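Local coordinates for protein fusarinine C esterase sidJ (Aspergillus fumigatus, PDB 6GUP) that hydrolyses the ester bonds of the siderophore fusarinine C, releasing fusarinine and iron, but leaves triacetylfusarinine C uncut, at residues C128-H131 against Y132-P136; V191-K194 against L195-M198; R232-L235 against S236-P240. One frame throughout, in Å; residues are numbered along the deposited sequence.

How the contacts relate
The three contacts follow one another along the chain. Contact 1 runs off the C-terminal end of helix 125-134, which directly follows strand 117-122 of the central, mainly parallel sheet of the alpha/beta-hydrolase fold. Contact 2 lies inside the long helix 185-205, and contact 3 runs off the end of helix 231-238. Contacts 2 and 3 have centres 11 Å apart and touch: Phe192 packs on Thr238, Leu195 on Phe234, and Thr196 on both. Contact 1 stands apart, its centre 31 Å from contact 2 and 21 Å from contact 3. It belongs to the helix behind the probable nucleophile elbow, whereas contacts 2 and 3 join two helices of the segment between sheet strands 159-163 and 278-283.

Contact 1: C128-H131 against Y132-P136; sequences CVLH and YLSRP
The carbonyl oxygen of Leu130 is gripped twice by Ser134, whose OG lies 2.7 Å from Leu130 O and whose backbone N lies 2.9 Å from the same oxygen. The two donors come from opposite faces of the carbonyl plane. Ser134 can do this because its OG stands between its own backbone N and carbonyl carbon, turned back toward the preceding turn; serine suits this buried place, since its short hydroxyl is satisfied by the helix itself. Just before it in the same turn, Tyr132 N donates to Cys128 O (2.9 Å) and Leu133 N to Val129 O (3.2 Å), and on that side Val129 CG1 meets Leu133 CD1 at 4.4 Å, both side chains also packing on strand 159-163.

Arg135 is the first residue to leave the helical conformation, and its N makes only a weak bond to His131 O. Its side chain folds back over His131: with CG anti to the carbonyl carbon (chi1 -57°), that methylene sits 3.4 Å from the centroid of the imidazole and 9° off the normal, a CH-pi contact almost centred on the face. Bends at chi2 and chi3 turn the rest of the chain, and the guanidinium does not stack, its plane being turned 60° from the ring. His131 NE2 is hydrogen-bonded to Asp87 of helix 86-108, which should help fix the ring's rotation. On another side the Tyr132 hydroxyl bonds to Met155 O.

Apolar side chains face the sheet, Ser134 closes the last turn, and just beyond it Arg154 bonds to the carbonyls of Arg135 and Pro136. This is the C-terminal end of the helix that follows the probable nucleophile elbow, Gly121 to Gly125, of an alpha/beta-hydrolase.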
# COMPACT_ATOMS: atom_id res chain seq x y z
N CYS A 128 15.17 -2.74 -7.34
CA CYS A 128 14.65 -1.56 -8.04
C CYS A 128 15.73 -0.52 -8.36
O CYS A 128 15.70 0.11 -9.42
CB CYS A 128 13.53 -0.89 -7.24
SG CYS A 128 12.23 -2.02 -6.68
N VAL A 129 16.69 -0.36 -7.44
CA VAL A 129 17.79 0.59 -7.61
C VAL A 129 18.70 0.16 -8.77
O VAL A 129 18.97 0.96 -9.67
CB VAL A 129 18.62 0.76 -6.31
CG1 VAL A 129 19.83 1.66 -6.53
CG2 VAL A 129 17.75 1.33 -5.19
N LEU A 130 19.17 -1.09 -8.74
CA LEU A 130 20.04 -1.62 -9.80
C LEU A 130 19.31 -1.72 -11.15
O LEU A 130 19.91 -1.47 -12.20
CB LEU A 130 20.62 -2.99 -9.41
CG LEU A 130 21.58 -3.68 -10.38
CD1 LEU A 130 22.72 -2.76 -10.81
CD2 LEU A 130 22.15 -4.95 -9.76
N HIS A 131 18.03 -2.08 -11.12
CA HIS A 131 17.19 -2.15 -12.33
C HIS A 131 16.97 -0.76 -12.93
O HIS A 131 17.02 -0.60 -14.15
CB HIS A 131 15.85 -2.82 -12.00
CG HIS A 131 15.11 -3.32 -13.19
ND1 HIS A 131 15.19 -4.63 -13.62
CD2 HIS A 131 14.23 -2.71 -14.03
CE1 HIS A 131 14.41 -4.80 -14.67
NE2 HIS A 131 13.82 -3.65 -14.94
N TYR A 132 16.74 0.24 -12.08
CA TYR A 132 16.64 1.64 -12.50
C TYR A 132 17.89 2.09 -13.26
O TYR A 132 17.79 2.73 -14.31
CB TYR A 132 16.41 2.56 -11.28
CG TYR A 132 16.12 4.01 -11.60
CD1 TYR A 132 17.16 4.91 -11.86
CD2 TYR A 132 14.81 4.49 -11.61
CE1 TYR A 132 16.89 6.24 -12.15
CE2 TYR A 132 14.54 5.83 -11.89
CZ TYR A 132 15.58 6.70 -12.16
OH TYR A 132 15.32 8.01 -12.45
N LEU A 133 19.06 1.73 -12.73
CA LEU A 133 20.35 2.16 -13.30
C LEU A 133 20.83 1.35 -14.51
O LEU A 133 21.50 1.89 -15.37
CB LEU A 133 21.43 2.13 -12.21
CG LEU A 133 21.26 3.10 -11.04
CD1 LEU A 133 22.30 2.82 -9.97
CD2 LEU A 133 21.33 4.54 -11.52
N SER A 134 20.49 0.05 -14.56
CA SER A 134 21.12 -0.88 -15.51
C SER A 134 20.35 -1.11 -16.82
O SER A 134 20.97 -1.39 -17.85
CB SER A 134 21.37 -2.22 -14.83
OG SER A 134 20.16 -2.87 -14.47
N ARG A 135 19.02 -1.00 -16.78
CA ARG A 135 18.20 -1.35 -17.94
C ARG A 135 18.12 -0.22 -18.97
O ARG A 135 18.45 0.93 -18.66
CB ARG A 135 16.79 -1.74 -17.48
CG ARG A 135 16.74 -2.89 -16.48
CD ARG A 135 17.55 -4.11 -16.88
NE ARG A 135 17.24 -4.58 -18.23
CZ ARG A 135 16.52 -5.66 -18.55
NH1 ARG A 135 16.32 -5.95 -19.83
NH2 ARG A 135 15.99 -6.47 -17.62
N PRO A 136 17.69 -0.54 -20.22
CA PRO A 136 17.53 0.48 -21.27
C PRO A 136 16.57 1.61 -20.89
O PRO A 136 15.60 1.38 -20.16
CB PRO A 136 16.96 -0.32 -22.44
CG PRO A 136 17.45 -1.70 -22.23
CD PRO A 136 17.45 -1.89 -20.75

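Contact 2: V191-K194 against L195-M198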
# COMPACT_ATOMS: atom_id res chain seq x y z
N VAL A 191 7.05 -29.04 2.50
CA VAL A 191 6.25 -27.91 2.05
C VAL A 191 6.87 -27.28 0.81
O VAL A 191 6.15 -26.94 -0.13
CB VAL A 191 6.08 -26.86 3.18
CG1 VAL A 191 5.13 -25.75 2.75
CG2 VAL A 191 5.56 -27.51 4.46
N PHE A 192 8.20 -27.14 0.80
CA PHE A 192 8.93 -26.60 -0.36
C PHE A 192 8.73 -27.44 -1.62
O PHE A 192 8.53 -26.89 -2.71
CB PHE A 192 10.42 -26.51 -0.05
CG PHE A 192 11.23 -25.90 -1.16
CD1 PHE A 192 11.23 -24.53 -1.34
CD2 PHE A 192 11.98 -26.69 -2.03
CE1 PHE A 192 11.97 -23.95 -2.36
CE2 PHE A 192 12.72 -26.12 -3.05
CZ PHE A 192 12.71 -24.74 -3.22
N GLU A 193 8.81 -28.76 -1.47
CA GLU A 193 8.64 -29.70 -2.59
C GLU A 193 7.20 -29.68 -3.12
O GLU A 193 6.99 -29.75 -4.33
CB GLU A 193 9.01 -31.12 -2.17
CG GLU A 193 10.48 -31.31 -1.79
CD GLU A 193 11.44 -31.10 -2.94
OE1 GLU A 193 11.14 -31.53 -4.08
OE2 GLU A 193 12.52 -30.50 -2.71
N LYS A 194 6.24 -29.60 -2.21
CA LYS A 194 4.83 -29.45 -2.58
C LYS A 194 4.56 -28.11 -3.27
O LYS A 194 3.83 -28.06 -4.25
CB LYS A 194 3.93 -29.60 -1.34
CG LYS A 194 2.45 -29.75 -1.64
CD LYS A 194 1.70 -30.26 -0.42
CE LYS A 194 0.21 -29.98 -0.48
NZ LYS A 194 -0.46 -30.29 0.81
N LEU A 195 5.18 -27.04 -2.76
CA LEU A 195 5.04 -25.70 -3.36
C LEU A 195 5.60 -25.60 -4.78
O LEU A 195 4.99 -24.96 -5.64
CB LEU A 195 5.70 -24.62 -2.47
CG LEU A 195 4.95 -24.18 -1.21
CD1 LEU A 195 5.84 -23.28 -0.36
CD2 LEU A 195 3.64 -23.47 -1.55
N THR A 196 6.76 -26.23 -5.03
CA THR A 196 7.33 -26.30 -6.38
C THR A 196 6.42 -27.08 -7.33
O THR A 196 6.10 -26.60 -8.41
CB THR A 196 8.74 -26.95 -6.39
OG1 THR A 196 8.72 -28.16 -5.62
CG2 THR A 196 9.78 -26.00 -5.81
N SER A 197 6.00 -28.26 -6.89
CA SER A 197 5.08 -29.11 -7.66
C SER A 197 3.77 -28.40 -8.01
O SER A 197 3.26 -28.54 -9.13
CB SER A 197 4.79 -30.40 -6.89
OG SER A 197 3.88 -31.24 -7.59
N MET A 198 3.23 -27.64 -7.06
CA MET A 198 2.05 -26.79 -7.29
C MET A 198 2.35 -25.68 -8.29
O MET A 198 1.55 -25.44 -9.21
CB MET A 198 1.58 -26.14 -5.98
CG MET A 198 0.89 -27.09 -5.03
SD MET A 198 0.62 -26.33 -3.42
CE MET A 198 -0.65 -25.14 -3.84
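Two successive turns in the middle of the long amphipathic helix 185-205 form this contact, with side chains four residues apart meeting along its surface. The backbone ladder is regular: Leu195 N donates to Val191 O, Thr196 N to Phe192 O, Ser197 N to Glu193 O and Met198 N to Lys194 O, the first of these being 2.8 Å long. Glu193 O takes a second donor, Thr196 OG1, at 2.7 Å. That hydroxyl approaches well off the end of the carbonyl, at a C=O...O angle of 109°, and from the same face of its plane as Ser197 N.

The torsion that serves this bond also serves the aromatic ring. With Thr196 OG1 placed between its backbone N and carbonyl carbon (chi1 48°), CG2 is swung over one face of Phe192, 4.3 Å from the ring centroid and shifted toward the rim, a CH-pi contact. Threonine therefore suits this buried position, since one branch satisfies its polarity within the helix while the other supplies a methyl to the ring. Alongside, Val191 CG1 and Leu195 CD1 lie 4.0 Å apart, the two side chains pointing the same way toward Met218 of helix 216-222.

Toward the solvent the contacts are looser. The aliphatic part of Lys194 passes Met198, its CG 4.3 Å from Met198 SD, and Met198 also packs on Leu214 and Pro215; Glu193 makes a salt bridge to Arg189 one turn earlier. An apolar stripe that also meets helices 168-178 and 231-238, backed by charged residues, is characteristic of an amphipathic helix packed by its apolar face among other helices.

Contact 3: R232-L235 against S236-P240; sequences RRFL and SLTSP
This is a helix-end contact, formed by the last turns of the short helix 231-238 where it runs out into the loop that follows, beside helix 185-205. Its aromatic element is Phe234, on whose ring face Thr238 sets its methyl: CG2 lies 3.9 Å from the ring centroid, offset toward the rim and 27° from the normal. Thr238 OG1 also lies near the ring, 3.5 Å from Phe234 CE2, and makes only a weak bond to Phe234 O. The methyl is put over the ring because it stands anti to the threonine's own carbonyl carbon, while the hydroxyl lies between the backbone N and that carbon (chi1 63°). A beta-branched residue fits here, its methyl packing on the ring while its hydroxyl stays within weak reach of the backbone.

The backbone loosens as the helix ends. Phe234 O receives weak bonds from both Leu237 N and Thr238 N. Ser239, the first residue outside the helix, still closes the last turn firmly through its N, 2.9 Å from Leu235 O; its OG adds a weak bond to the same oxygen at 3.1 Å. Serine's short side chain can thus double back on the last turn.

Both arginines of the preceding turn find partners elsewhere: Arg233 forms a salt bridge to Asp249 and Arg232 one to Asp211, tying the helix to neighbouring parts of the chain. Phe234 meanwhile packs on Leu195, Thr196 and Ala199. The hydroxyls add only weak bonds to what is a helix C-terminus, whose Phe234 and Thr238 face packs on helix 185-205 as one side of a helix-helix pair.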
# COMPACT_ATOMS: atom_id res chain seq x y z
N ARG A 232 3.85 -18.33 -10.56
CA ARG A 232 4.88 -17.82 -11.47
C ARG A 232 6.01 -17.11 -10.75
O ARG A 232 7.18 -17.28 -11.12
CB ARG A 232 4.28 -16.89 -12.53
CG ARG A 232 3.52 -17.62 -13.61
CD ARG A 232 3.10 -16.70 -14.73
NE ARG A 232 2.10 -15.72 -14.32
CZ ARG A 232 1.50 -14.86 -15.14
NH1 ARG A 232 1.79 -14.83 -16.44
NH2 ARG A 232 0.59 -14.01 -14.67
N ARG A 233 5.67 -16.33 -9.73
CA ARG A 233 6.69 -15.64 -8.94
C ARG A 233 7.53 -16.61 -8.12
O ARG A 233 8.75 -16.46 -8.04
CB ARG A 233 6.09 -14.58 -8.03
CG ARG A 233 7.16 -13.63 -7.56
CD ARG A 233 6.75 -12.62 -6.51
NE ARG A 233 7.93 -12.25 -5.71
CZ ARG A 233 9.03 -11.65 -6.18
NH1 ARG A 233 9.15 -11.31 -7.47
NH2 ARG A 233 10.03 -11.38 -5.35
N PHE A 234 6.87 -17.58 -7.50
CA PHE A 234 7.57 -18.60 -6.72
C PHE A 234 8.55 -19.42 -7.58
O PHE A 234 9.66 -19.72 -7.13
CB PHE A 234 6.57 -19.52 -6.02
CG PHE A 234 7.20 -20.69 -5.32
CD1 PHE A 234 7.54 -20.63 -3.98
CD2 PHE A 234 7.48 -21.85 -6.03
CE1 PHE A 234 8.13 -21.71 -3.34
CE2 PHE A 234 8.07 -22.93 -5.41
CZ PHE A 234 8.40 -22.86 -4.06
N LEU A 235 8.14 -19.78 -8.79
CA LEU A 235 9.00 -20.53 -9.72
C LEU A 235 10.29 -19.81 -10.08
O LEU A 235 11.33 -20.44 -10.23
CB LEU A 235 8.26 -20.89 -11.02
CG LEU A 235 7.36 -22.12 -11.01
CD1 LEU A 235 6.86 -22.39 -12.42
CD2 LEU A 235 8.06 -23.35 -10.45
N SER A 236 10.20 -18.49 -10.22
CA SER A 236 11.37 -17.64 -10.43
C SER A 236 12.41 -17.82 -9.32
O SER A 236 13.61 -17.87 -9.59
CB SER A 236 10.95 -16.17 -10.50
OG SER A 236 12.01 -15.35 -10.95
N LEU A 237 11.93 -17.92 -8.08
CA LEU A 237 12.81 -18.01 -6.90
C LEU A 237 13.43 -19.39 -6.67
O LEU A 237 14.49 -19.47 -6.05
CB LEU A 237 12.05 -17.54 -5.65
CG LEU A 237 11.32 -16.19 -5.74
CD1 LEU A 237 10.81 -15.73 -4.38
CD2 LEU A 237 12.18 -15.11 -6.38
N THR A 238 12.80 -20.46 -7.17
CA THR A 238 13.26 -21.84 -6.91
C THR A 238 13.82 -22.63 -8.09
O THR A 238 14.59 -23.57 -7.88
CB THR A 238 12.14 -22.69 -6.28
OG1 THR A 238 11.05 -22.81 -7.20
CG2 THR A 238 11.66 -22.05 -5.01
N SER A 239 13.43 -22.28 -9.32
CA SER A 239 13.93 -22.99 -10.51
C SER A 239 15.43 -22.78 -10.67
O SER A 239 15.97 -21.80 -10.14
CB SER A 239 13.19 -22.54 -11.78
OG SER A 239 11.89 -23.09 -11.83
N PRO A 240 16.12 -23.70 -11.38
CA PRO A 240 17.57 -23.55 -11.46
C PRO A 240 17.94 -22.30 -12.24
O PRO A 240 17.50 -22.12 -13.38
CB PRO A 240 18.04 -24.82 -12.20
CG PRO A 240 16.83 -25.67 -12.39
CD PRO A 240 15.64 -24.77 -12.27